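PDB 2PG0: acyl-CoA dehydrogenase from Geobacillus kaustophilus, which probably catalyses the FAD-dependent alpha-beta dehydrogenation of acyl chains, introducing a double bond next to the thioester carbonyl. Local coordinates for residues Lys27-Tyr30 and Asp35-Lys38. Numbering follows the deposited sequence.
Sequences KEAY and DWEK
Trp36 bridges the turn between two consecutive helices in the helical N-terminal domain of the acyl-CoA dehydrogenase fold, laying the far end of its indole against Glu28 and Ala29 where helix 12-28 gives out. Its CB leaves helix 33-39 toward the earlier segment, and with CG anti to the carbonyl carbon (chi1 -65°) the ring system extends across to residues 28 and 29. The nearest CA atoms across the contact, Ala29 CA and Trp36 CA, are 9.3 Å apart. The outer corner of the benzo ring does the touching. There Glu28 O sits against two ring atoms, 3.4 Å from Trp36 CZ2 and 3.6 Å from Trp36 CH2, and CH2 also comes within 3.7 Å of Ala29 CA; both partners meet the ring obliquely. Tryptophan suits this place because its long, flat ring system lets one side chain reach from helix 33-39 to the end of helix 12-28. Ala29, just past the last turn of the helix, suits its own place by being small: its backbone can come right up to the indole, while its methyl also packs on Val84 and Phe46. Phe46, from helix 44-52, meets Trp36 edge-to-face, and Ile42 and Pro43 extend the apolar surroundings. Glu28 sends its carboxylate elsewhere, to a salt bridge between OE1 and Lys49 NZ. The nearest apolar side-chain pair is Ala29 CB and Trp36 CH2, 4.0 Å apart.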
ATOM      1  N   LYS A  27      23.508  27.630  18.020  1.00 16.29           N
ATOM      2  CA  LYS A  27      23.703  28.151  19.373  1.00 16.88           C
ATOM      3  C   LYS A  27      22.397  28.247  20.175  1.00 16.53           C
ATOM      4  O   LYS A  27      22.352  27.843  21.339  1.00 16.27           O
ATOM      5  CB  LYS A  27      24.377  29.521  19.323  1.00 16.28           C
ATOM      6  CG  LYS A  27      24.582  30.155  20.701  1.00 17.18           C
ATOM      7  CD  LYS A  27      25.374  31.449  20.638  1.00 17.35           C
ATOM      8  CE  LYS A  27      24.587  32.580  19.985  1.00 17.81           C
ATOM      9  NZ  LYS A  27      25.423  33.817  19.877  1.00 17.46           N
ATOM     10  N   GLU A  28      21.351  28.785  19.543  1.00 16.30           N
ATOM     11  CA  GLU A  28      20.129  29.195  20.246  1.00 16.37           C
ATOM     12  C   GLU A  28      18.991  28.176  20.294  1.00 16.38           C
ATOM     13  O   GLU A  28      18.098  28.293  21.145  1.00 16.30           O
ATOM     14  CB  GLU A  28      19.585  30.503  19.660  1.00 16.86           C
ATOM     15  CG  GLU A  28      20.524  31.699  19.766  1.00 16.61           C
ATOM     16  CD  GLU A  28      20.660  32.246  21.184  1.00 19.78           C
ATOM     17  OE1 GLU A  28      20.055  31.688  22.121  1.00 21.01           O
ATOM     18  OE2 GLU A  28      21.373  33.253  21.357  1.00 19.33           O
ATOM     19  N   ALA A  29      19.020  27.191  19.406  1.00 15.81           N
ATOM     20  CA  ALA A  29      17.874  26.284  19.253  1.00 15.97           C
ATOM     21  C   ALA A  29      18.218  24.815  19.457  1.00 16.12           C
ATOM     22  O   ALA A  29      17.624  24.144  20.311  1.00 16.29           O
ATOM     23  CB  ALA A  29      17.201  26.507  17.894  1.00 15.85           C
ATOM     24  N   TYR A  30      19.171  24.310  18.673  1.00 15.83           N
ATOM     25  CA  TYR A  30      19.529  22.893  18.722  1.00 16.02           C
ATOM     26  C   TYR A  30      19.840  22.382  20.144  1.00 16.59           C
ATOM     27  O   TYR A  30      19.299  21.349  20.562  1.00 16.09           O
ATOM     28  CB  TYR A  30      20.696  22.591  17.769  1.00 15.66           C
ATOM     29  CG  TYR A  30      20.310  22.420  16.318  1.00 15.48           C
ATOM     30  CD1 TYR A  30      20.506  23.453  15.396  1.00 13.91           C
ATOM     31  CD2 TYR A  30      19.768  21.221  15.860  1.00 14.34           C
ATOM     32  CE1 TYR A  30      20.174  23.292  14.057  1.00 15.69           C
ATOM     33  CE2 TYR A  30      19.423  21.054  14.526  1.00 15.35           C
ATOM     34  CZ  TYR A  30      19.627  22.094  13.632  1.00 15.29           C
ATOM     35  OH  TYR A  30      19.301  21.941  12.310  1.00 16.03           O
ATOM     36  N   ASP A  35      15.018  20.826  26.351  1.00 18.51           N
ATOM     37  CA  ASP A  35      14.554  21.565  27.532  1.00 19.19           C
ATOM     38  C   ASP A  35      13.217  22.265  27.286  1.00 18.42           C
ATOM     39  O   ASP A  35      12.351  22.306  28.164  1.00 17.94           O
ATOM     40  CB  ASP A  35      15.596  22.600  27.959  1.00 20.11           C
ATOM     41  CG  ASP A  35      16.757  21.987  28.707  1.00 23.46           C
ATOM     42  OD1 ASP A  35      16.667  20.796  29.085  1.00 27.81           O
ATOM     43  OD2 ASP A  35      17.762  22.706  28.932  1.00 28.61           O
ATOM     44  N   TRP A  36      13.060  22.816  26.088  1.00 17.65           N
ATOM     45  CA  TRP A  36      11.823  23.485  25.719  1.00 17.45           C
ATOM     46  C   TRP A  36      10.656  22.499  25.733  1.00 17.12           C
ATOM     47  O   TRP A  36       9.563  22.822  26.195  1.00 16.73           O
ATOM     48  CB  TRP A  36      11.940  24.091  24.333  1.00 17.36           C
ATOM     49  CG  TRP A  36      12.938  25.189  24.187  1.00 17.82           C
ATOM     50  CD1 TRP A  36      13.557  25.899  25.184  1.00 17.53           C
ATOM     51  CD2 TRP A  36      13.406  25.733  22.953  1.00 17.84           C
ATOM     52  NE1 TRP A  36      14.402  26.844  24.635  1.00 17.94           N
ATOM     53  CE2 TRP A  36      14.318  26.768  23.268  1.00 18.68           C
ATOM     54  CE3 TRP A  36      13.142  25.446  21.606  1.00 18.24           C
ATOM     55  CZ2 TRP A  36      14.969  27.515  22.281  1.00 18.42           C
ATOM     56  CZ3 TRP A  36      13.789  26.190  20.628  1.00 18.62           C
ATOM     57  CH2 TRP A  36      14.691  27.211  20.972  1.00 18.03           C
ATOM     58  N   GLU A  37      10.901  21.296  25.223  1.00 17.15           N
ATOM     59  CA  GLU A  37       9.880  20.256  25.223  1.00 17.68           C
ATOM     60  C   GLU A  37       9.459  19.875  26.635  1.00 18.24           C
ATOM     61  O   GLU A  37       8.268  19.700  26.909  1.00 18.10           O
ATOM     62  CB  GLU A  37      10.365  19.035  24.460  1.00 17.68           C
ATOM     63  CG  GLU A  37      10.483  19.285  22.987  1.00 18.13           C
ATOM     64  CD  GLU A  37      10.540  18.001  22.231  1.00 21.34           C
ATOM     65  OE1 GLU A  37      11.531  17.258  22.414  1.00 22.27           O
ATOM     66  OE2 GLU A  37       9.579  17.727  21.476  1.00 21.40           O
ATOM     67  N   LYS A  38      10.443  19.765  27.525  1.00 19.03           N
ATOM     68  CA  LYS A  38      10.198  19.480  28.939  1.00 19.99           C
ATOM     69  C   LYS A  38       9.326  20.540  29.600  1.00 20.17           C
ATOM     70  O   LYS A  38       8.425  20.210  30.371  1.00 20.50           O
ATOM     71  CB  LYS A  38      11.521  19.376  29.697  1.00 20.40           C
ATOM     72  CG  LYS A  38      12.310  18.118  29.430  1.00 23.17           C
ATOM     73  CD  LYS A  38      13.600  18.160  30.230  1.00 27.77           C
ATOM     74  CE  LYS A  38      14.406  16.888  30.073  1.00 29.86           C
ATOM     75  NZ  LYS A  38      15.619  16.948  30.941  1.00 32.81           N
TER